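Long-range contact in PaaX domain-containing protein, C-domain protein (PDB 3KFW), which is of unknown function but, as a PaaX-family protein with a helix-turn-helix-type domain, probably acts as a DNA-binding transcriptional repressor: residues A[7-19]-A[219-231]. Numbering follows the deposited sequence. Where two conformers were deposited one is given.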
ATOM      1  N   SER A   7      12.451  37.056 -14.951  1.00 39.47           N
ATOM      2  CA  SER A   7      13.493  36.078 -14.747  1.00 38.68           C
ATOM      3  C   SER A   7      14.818  36.479 -15.407  1.00 38.36           C
ATOM      4  O   SER A   7      15.888  36.097 -14.919  1.00 38.52           O
ATOM      5  CB  SER A   7      13.026  34.661 -15.097  1.00 37.93           C
ATOM      6  OG  SER A   7      13.374  34.320 -16.411  1.00 37.95           O
ATOM      7  N   VAL A   8      14.780  37.268 -16.475  1.00 37.92           N
ATOM      8  CA  VAL A   8      16.056  37.792 -16.954  1.00 37.89           C
ATOM      9  C   VAL A   8      16.652  38.941 -16.157  1.00 38.49           C
ATOM     10  O   VAL A   8      17.891  39.009 -16.110  1.00 38.01           O
ATOM     11  CB  VAL A   8      16.180  38.059 -18.474  1.00 38.72           C
ATOM     12  CG1 VAL A   8      14.989  37.515 -19.310  1.00 38.28           C
ATOM     13  CG2 VAL A   8      16.502  39.523 -18.753  1.00 36.62           C
ATOM     14  N   VAL A   9      15.838  39.829 -15.528  1.00 38.35           N
ATOM     15  CA  VAL A   9      16.470  40.796 -14.589  1.00 38.61           C
ATOM     16  C   VAL A   9      16.979  40.064 -13.367  1.00 38.55           C
ATOM     17  O   VAL A   9      18.012  40.433 -12.843  1.00 40.08           O
ATOM     18  CB  VAL A   9      15.690  42.137 -14.234  1.00 38.89           C
ATOM     19  CG1 VAL A   9      14.682  42.506 -15.319  1.00 38.57           C
ATOM     20  CG2 VAL A   9      15.061  42.121 -12.837  1.00 37.86           C
ATOM     21  N   LEU A  10      16.314  38.989 -12.943  1.00 38.46           N
ATOM     22  CA  LEU A  10      16.920  38.161 -11.889  1.00 38.89           C
ATOM     23  C   LEU A  10      18.331  37.677 -12.252  1.00 37.99           C
ATOM     24  O   LEU A  10      19.251  37.885 -11.483  1.00 37.38           O
ATOM     25  CB  LEU A  10      16.038  36.990 -11.445  1.00 38.73           C
ATOM     26  CG  LEU A  10      14.777  37.379 -10.651  1.00 41.57           C
ATOM     27  CD1 LEU A  10      14.049  36.120 -10.047  1.00 41.59           C
ATOM     28  CD2 LEU A  10      15.053  38.431  -9.575  1.00 39.73           C
ATOM     29  N   SER A  11      18.493  37.046 -13.408  1.00 37.98           N
ATOM     30  CA  SER A  11      19.807  36.567 -13.843  1.00 38.28           C
ATOM     31  C   SER A  11      20.812  37.682 -14.011  1.00 37.81           C
ATOM     32  O   SER A  11      21.951  37.533 -13.656  1.00 38.20           O
ATOM     33  CB  SER A  11      19.689  35.786 -15.125  1.00 38.17           C
ATOM     34  OG  SER A  11      19.328  34.452 -14.799  1.00 42.01           O
ATOM     35  N   VAL A  12      20.382  38.823 -14.514  1.00 38.04           N
ATOM     36  CA  VAL A  12      21.309  39.923 -14.716  1.00 38.81           C
ATOM     37  C   VAL A  12      21.796  40.489 -13.366  1.00 39.95           C
ATOM     38  O   VAL A  12      22.931  40.968 -13.247  1.00 41.09           O
ATOM     39  CB  VAL A  12      20.661  40.991 -15.645  1.00 39.37           C
ATOM     40  CG1 VAL A  12      21.478  42.257 -15.677  1.00 39.37           C
ATOM     41  CG2 VAL A  12      20.491  40.405 -17.100  1.00 36.43           C
ATOM     42  N   LEU A  13      20.957  40.393 -12.337  1.00 39.96           N
ATOM     43  CA  LEU A  13      21.339  40.838 -11.013  1.00 41.33           C
ATOM     44  C   LEU A  13      22.002  39.789 -10.115  1.00 41.42           C
ATOM     45  O   LEU A  13      22.485  40.100  -9.044  1.00 43.44           O
ATOM     46  CB  LEU A  13      20.165  41.598 -10.298  1.00 40.69           C
ATOM     47  CG  LEU A  13      19.663  42.814 -11.100  1.00 40.83           C
ATOM     48  CD1 LEU A  13      18.381  43.354 -10.532  1.00 37.99           C
ATOM     49  CD2 LEU A  13      20.758  43.889 -11.119  1.00 38.36           C
ATOM     50  N   LEU A  14      22.048  38.558 -10.548  1.00 42.90           N
ATOM     51  CA  LEU A  14      22.736  37.504  -9.799  1.00 43.81           C
ATOM     52  C   LEU A  14      24.088  37.966  -9.216  1.00 43.34           C
ATOM     53  O   LEU A  14      25.023  38.369  -9.954  1.00 41.85           O
ATOM     54  CB  LEU A  14      22.890  36.290 -10.711  1.00 44.29           C
ATOM     55  CG  LEU A  14      22.435  34.910 -10.234  1.00 47.84           C
ATOM     56  CD1 LEU A  14      21.047  34.903  -9.572  1.00 50.55           C
ATOM     57  CD2 LEU A  14      22.437  33.971 -11.472  1.00 50.30           C
ATOM     58  N   GLY A  15      24.137  37.969  -7.873  1.00 43.51           N
ATOM     59  CA  GLY A  15      25.332  38.294  -7.113  1.00 42.62           C
ATOM     60  C   GLY A  15      25.635  39.779  -7.028  1.00 43.37           C
ATOM     61  O   GLY A  15      26.684  40.152  -6.494  1.00 43.35           O
ATOM     62  N   ALA A  16      24.744  40.637  -7.556  1.00 43.49           N
ATOM     63  CA  ALA A  16      24.948  42.123  -7.474  1.00 43.21           C
ATOM     64  C   ALA A  16      24.832  42.583  -6.040  1.00 42.99           C
ATOM     65  O   ALA A  16      25.762  43.216  -5.514  1.00 44.19           O
ATOM     66  CB  ALA A  16      23.976  42.867  -8.320  1.00 41.99           C
ATOM     67  N   HIS A  17      23.710  42.208  -5.406  1.00 41.93           N
ATOM     68  CA  HIS A  17      23.380  42.633  -4.044  1.00 41.12           C
ATOM     69  C   HIS A  17      24.617  42.619  -3.114  1.00 39.81           C
ATOM     70  O   HIS A  17      25.308  41.629  -3.060  1.00 41.03           O
ATOM     71  CB  HIS A  17      22.239  41.797  -3.472  1.00 39.89           C
ATOM     72  CG  HIS A  17      21.552  42.461  -2.326  1.00 43.72           C
ATOM     73  ND1 HIS A  17      22.090  42.488  -1.049  1.00 46.00           N
ATOM     74  CD2 HIS A  17      20.395  43.167  -2.263  1.00 42.97           C
ATOM     75  CE1 HIS A  17      21.278  43.153  -0.245  1.00 43.21           C
ATOM     76  NE2 HIS A  17      20.246  43.582  -0.957  1.00 45.49           N
ATOM     77  N   PRO A  18      24.890  43.706  -2.379  1.00 38.59           N
ATOM     78  CA  PRO A  18      24.099  44.932  -2.103  1.00 38.14           C
ATOM     79  C   PRO A  18      24.268  46.093  -3.082  1.00 37.43           C
ATOM     80  O   PRO A  18      23.681  47.154  -2.864  1.00 37.45           O
ATOM     81  CB  PRO A  18      24.657  45.399  -0.717  1.00 37.11           C
ATOM     82  CG  PRO A  18      26.089  45.078  -0.795  1.00 36.98           C
ATOM     83  CD  PRO A  18      26.139  43.703  -1.583  1.00 38.55           C
ATOM     84  N   ALA A  19      25.106  45.946  -4.100  1.00 37.36           N
ATOM     85  CA  ALA A  19      25.233  47.022  -5.102  1.00 37.85           C
ATOM     86  C   ALA A  19      23.868  47.287  -5.829  1.00 37.27           C
ATOM     87  O   ALA A  19      22.991  46.433  -5.818  1.00 37.85           O
ATOM     88  CB  ALA A  19      26.370  46.708  -6.096  1.00 36.88           C
ATOM     89  N   TYR A 219      26.840  25.670 -14.947  1.00 32.39           N
ATOM     90  CA  TYR A 219      25.975  26.685 -14.354  1.00 32.25           C
ATOM     91  C   TYR A 219      26.814  27.786 -13.748  1.00 31.37           C
ATOM     92  O   TYR A 219      26.509  28.961 -13.967  1.00 31.01           O
ATOM     93  CB  TYR A 219      24.990  26.129 -13.309  1.00 32.67           C
ATOM     94  CG  TYR A 219      24.263  27.246 -12.598  1.00 34.48           C
ATOM     95  CD1 TYR A 219      24.653  27.665 -11.325  1.00 38.43           C
ATOM     96  CD2 TYR A 219      23.212  27.935 -13.222  1.00 36.88           C
ATOM     97  CE1 TYR A 219      24.007  28.739 -10.681  1.00 38.26           C
ATOM     98  CE2 TYR A 219      22.562  28.994 -12.591  1.00 37.65           C
ATOM     99  CZ  TYR A 219      22.966  29.390 -11.331  1.00 39.48           C
ATOM    100  OH  TYR A 219      22.310  30.433 -10.716  1.00 42.13           O
ATOM    101  N   HIS A 220      27.864  27.422 -13.000  1.00 30.86           N
ATOM    102  CA  HIS A 220      28.684  28.452 -12.364  0.50 30.72           C
ATOM    103  C   HIS A 220      29.476  29.266 -13.386  1.00 30.37           C
ATOM    104  O   HIS A 220      29.735  30.444 -13.148  1.00 30.42           O
ATOM    105  CB  HIS A 220      29.535  27.884 -11.225  0.50 30.77           C
ATOM    106  CG  HIS A 220      28.718  27.396 -10.069  0.50 31.84           C
ATOM    107  ND1 HIS A 220      28.588  26.055  -9.755  0.50 31.43           N
ATOM    108  CD2 HIS A 220      27.943  28.067  -9.184  0.50 31.07           C
ATOM    109  CE1 HIS A 220      27.791  25.928  -8.710  0.50 31.53           C
ATOM    110  NE2 HIS A 220      27.381  27.133  -8.348  0.50 31.76           N
ATOM    111  N   ASP A 221      29.790  28.667 -14.547  1.00 30.45           N
ATOM    112  CA  ASP A 221      30.399  29.429 -15.675  1.00 30.84           C
ATOM    113  C   ASP A 221      29.450  30.464 -16.278  1.00 30.15           C
ATOM    114  O   ASP A 221      29.843  31.601 -16.595  1.00 30.34           O
ATOM    115  CB  ASP A 221      30.938  28.512 -16.781  1.00 31.00           C
ATOM    116  CG  ASP A 221      32.244  27.852 -16.387  1.00 33.46           C
ATOM    117  OD1 ASP A 221      32.842  28.303 -15.394  1.00 37.80           O
ATOM    118  OD2 ASP A 221      32.679  26.871 -17.035  1.00 37.05           O
ATOM    119  N   PHE A 222      28.196  30.058 -16.444  1.00 29.38           N
ATOM    120  CA  PHE A 222      27.199  30.979 -16.908  1.00 28.96           C
ATOM    121  C   PHE A 222      26.937  32.098 -15.875  1.00 28.78           C
ATOM    122  O   PHE A 222      26.909  33.230 -16.252  1.00 28.54           O
ATOM    123  CB  PHE A 222      25.939  30.261 -17.340  1.00 27.80           C
ATOM    124  CG  PHE A 222      24.731  31.166 -17.469  1.00 28.40           C
ATOM    125  CD1 PHE A 222      24.454  31.814 -18.681  1.00 24.22           C
ATOM    126  CD2 PHE A 222      23.852  31.350 -16.364  1.00 30.74           C
ATOM    127  CE1 PHE A 222      23.332  32.608 -18.809  1.00 27.91           C
ATOM    128  CE2 PHE A 222      22.714  32.178 -16.450  1.00 29.34           C
ATOM    129  CZ  PHE A 222      22.450  32.810 -17.685  1.00 31.40           C
ATOM    130  N   ALA A 223      26.775  31.778 -14.592  1.00 29.72           N
ATOM    131  CA  ALA A 223      26.655  32.812 -13.535  1.00 30.90           C
ATOM    132  C   ALA A 223      27.849  33.801 -13.520  1.00 31.33           C
ATOM    133  O   ALA A 223      27.654  35.002 -13.335  1.00 31.81           O
ATOM    134  CB  ALA A 223      26.464  32.188 -12.143  1.00 30.20           C
ATOM    135  N   THR A 224      29.056  33.290 -13.752  1.00 31.84           N
ATOM    136  CA  THR A 224      30.258  34.108 -13.837  1.00 32.30           C
ATOM    137  C   THR A 224      30.235  35.050 -15.046  1.00 33.07           C
ATOM    138  O   THR A 224      30.517  36.249 -14.887  1.00 34.11           O
ATOM    139  CB  THR A 224      31.553  33.234 -13.838  1.00 32.12           C
ATOM    140  OG1 THR A 224      31.507  32.353 -12.723  1.00 32.33           O
ATOM    141  CG2 THR A 224      32.798  34.083 -13.709  1.00 30.18           C
ATOM    142  N   ALA A 225      29.914  34.531 -16.234  1.00 33.46           N
ATOM    143  CA  ALA A 225      29.789  35.378 -17.442  1.00 34.04           C
ATOM    144  C   ALA A 225      28.743  36.470 -17.263  1.00 34.64           C
ATOM    145  O   ALA A 225      28.923  37.599 -17.744  1.00 35.09           O
ATOM    146  CB  ALA A 225      29.470  34.541 -18.691  1.00 33.97           C
HETATM  147  N   MSE A 226      27.665  36.118 -16.562  1.00 35.22           N
HETATM  148  CA  MSE A 226      26.572  37.032 -16.214  1.00 36.68           C
HETATM  149  C   MSE A 226      27.062  38.192 -15.327  1.00 36.09           C
HETATM  150  O   MSE A 226      26.821  39.364 -15.638  1.00 36.70           O
HETATM  151  CB  MSE A 226      25.444  36.238 -15.519  1.00 37.63           C
HETATM  152  CG  MSE A 226      24.012  36.418 -16.063  1.00 40.92           C
HETATM  153 SE   MSE A 226      23.792  36.426 -18.038  1.00 47.16          SE
HETATM  154  CE  MSE A 226      23.488  38.327 -18.211  1.00 48.22           C
ATOM    155  N   ALA A 227      27.769  37.859 -14.246  1.00 35.93           N
ATOM    156  CA  ALA A 227      28.308  38.844 -13.315  1.00 35.94           C
ATOM    157  C   ALA A 227      29.384  39.701 -13.945  1.00 36.04           C
ATOM    158  O   ALA A 227      29.495  40.885 -13.624  1.00 35.38           O
ATOM    159  CB  ALA A 227      28.824  38.177 -12.059  1.00 35.17           C
ATOM    160  N   LYS A 228      30.155  39.115 -14.855  1.00 36.89           N
ATOM    161  CA  LYS A 228      31.202  39.866 -15.557  1.00 38.65           C
ATOM    162  C   LYS A 228      30.654  40.964 -16.526  1.00 39.20           C
ATOM    163  O   LYS A 228      31.212  42.063 -16.611  1.00 38.84           O
ATOM    164  CB  LYS A 228      32.149  38.894 -16.263  1.00 38.76           C
ATOM    165  CG  LYS A 228      33.314  39.565 -16.960  1.00 40.47           C
ATOM    166  CD  LYS A 228      34.181  38.522 -17.660  1.00 44.56           C
ATOM    167  CE  LYS A 228      35.202  39.173 -18.613  1.00 45.71           C
ATOM    168  NZ  LYS A 228      35.839  38.067 -19.402  1.00 47.76           N
ATOM    169  N   ARG A 229      29.555  40.662 -17.226  1.00 40.12           N
ATOM    170  CA  ARG A 229      28.850  41.616 -18.100  1.00 40.95           C
ATOM    171  C   ARG A 229      28.398  42.867 -17.358  1.00 42.11           C
ATOM    172  O   ARG A 229      28.329  43.961 -17.931  1.00 42.31           O
ATOM    173  CB  ARG A 229      27.605  40.967 -18.689  1.00 40.71           C
ATOM    174  CG  ARG A 229      27.865  40.036 -19.835  1.00 40.88           C
ATOM    175  CD  ARG A 229      26.577  39.449 -20.364  1.00 42.10           C
ATOM    176  NE  ARG A 229      25.781  40.417 -21.129  1.00 44.37           N
ATOM    177  CZ  ARG A 229      24.568  40.873 -20.780  1.00 44.57           C
ATOM    178  NH1 ARG A 229      23.973  40.457 -19.653  1.00 42.35           N
ATOM    179  NH2 ARG A 229      23.939  41.753 -21.567  1.00 43.51           N
ATOM    180  N   ARG A 230      28.073  42.682 -16.083  1.00 43.17           N
ATOM    181  CA  ARG A 230      27.530  43.721 -15.237  1.00 43.68           C
ATOM    182  C   ARG A 230      28.624  44.564 -14.602  1.00 45.10           C
ATOM    183  O   ARG A 230      28.342  45.640 -14.088  1.00 45.98           O
ATOM    184  CB  ARG A 230      26.639  43.085 -14.177  1.00 43.28           C
ATOM    185  CG  ARG A 230      25.901  44.037 -13.318  1.00 42.01           C
ATOM    186  CD  ARG A 230      25.292  43.389 -12.105  1.00 40.07           C
ATOM    187  NE  ARG A 230      26.239  42.621 -11.310  1.00 39.22           N
ATOM    188  CZ  ARG A 230      26.026  41.356 -10.990  1.00 41.61           C
ATOM    189  NH1 ARG A 230      26.903  40.673 -10.280  1.00 42.97           N
ATOM    190  NH2 ARG A 230      24.909  40.771 -11.400  1.00 44.15           N
ATOM    191  N   ASP A 231      29.869  44.101 -14.643  1.00 46.53           N
ATOM    192  CA  ASP A 231      31.005  44.944 -14.244  1.00 47.81           C
ATOM    193  C   ASP A 231      31.515  45.711 -15.440  1.00 48.76           C
ATOM    194  O   ASP A 231      31.951  46.850 -15.308  1.00 49.69           O
ATOM    195  CB  ASP A 231      32.151  44.114 -13.671  1.00 48.00           C
ATOM    196  CG  ASP A 231      31.683  43.102 -12.648  1.00 49.24           C
ATOM    197  OD1 ASP A 231      30.654  43.346 -11.979  1.00 51.08           O
ATOM    198  OD2 ASP A 231      32.330  42.045 -12.521  1.00 51.46           O
TER
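Helix 7-13 meets helix 219-231 nearly at right angles, through Ser11, Val12 and Met226, with a crossing angle of -82° and 9.2 Å between the axes. This helix-helix packing joins the N-terminal PaaX-like region, of the helix-turn-helix clan, to the PaaX C-terminal region. Arg230 carries the polar part. Its guanidinium group grips the backbone carbonyls of Val12 and Leu14. NH2 donates to Val12 O at 2.7 Å. NH1 and NH2 together hold Leu14 O end-on, both from one face of its carbonyl plane. The Arg230 chain leaves with CG anti to the backbone N (chi1 -174°) and bends at chi3, which turns the guanidinium edge to the two oxygens. Ala16 CB lies over the centre of one guanidinium face, and Ala227 CA lies off-centre on the opposite face. Selenomethionine Met226 packs CG against the carbonyl oxygen Ser11 O at 3.4 Å. Leu29 of helix 23-30 touches both Val12 and Arg230. Arg229 NH2 hydrogen-bonds to Leu29 O and forms a salt bridge with Asp32, just after helix 23-30. Leu14 CD2 makes a loose apolar contact with Ala223 CB at 4.5 Å and rests 3.6 Å from Tyr219 OH.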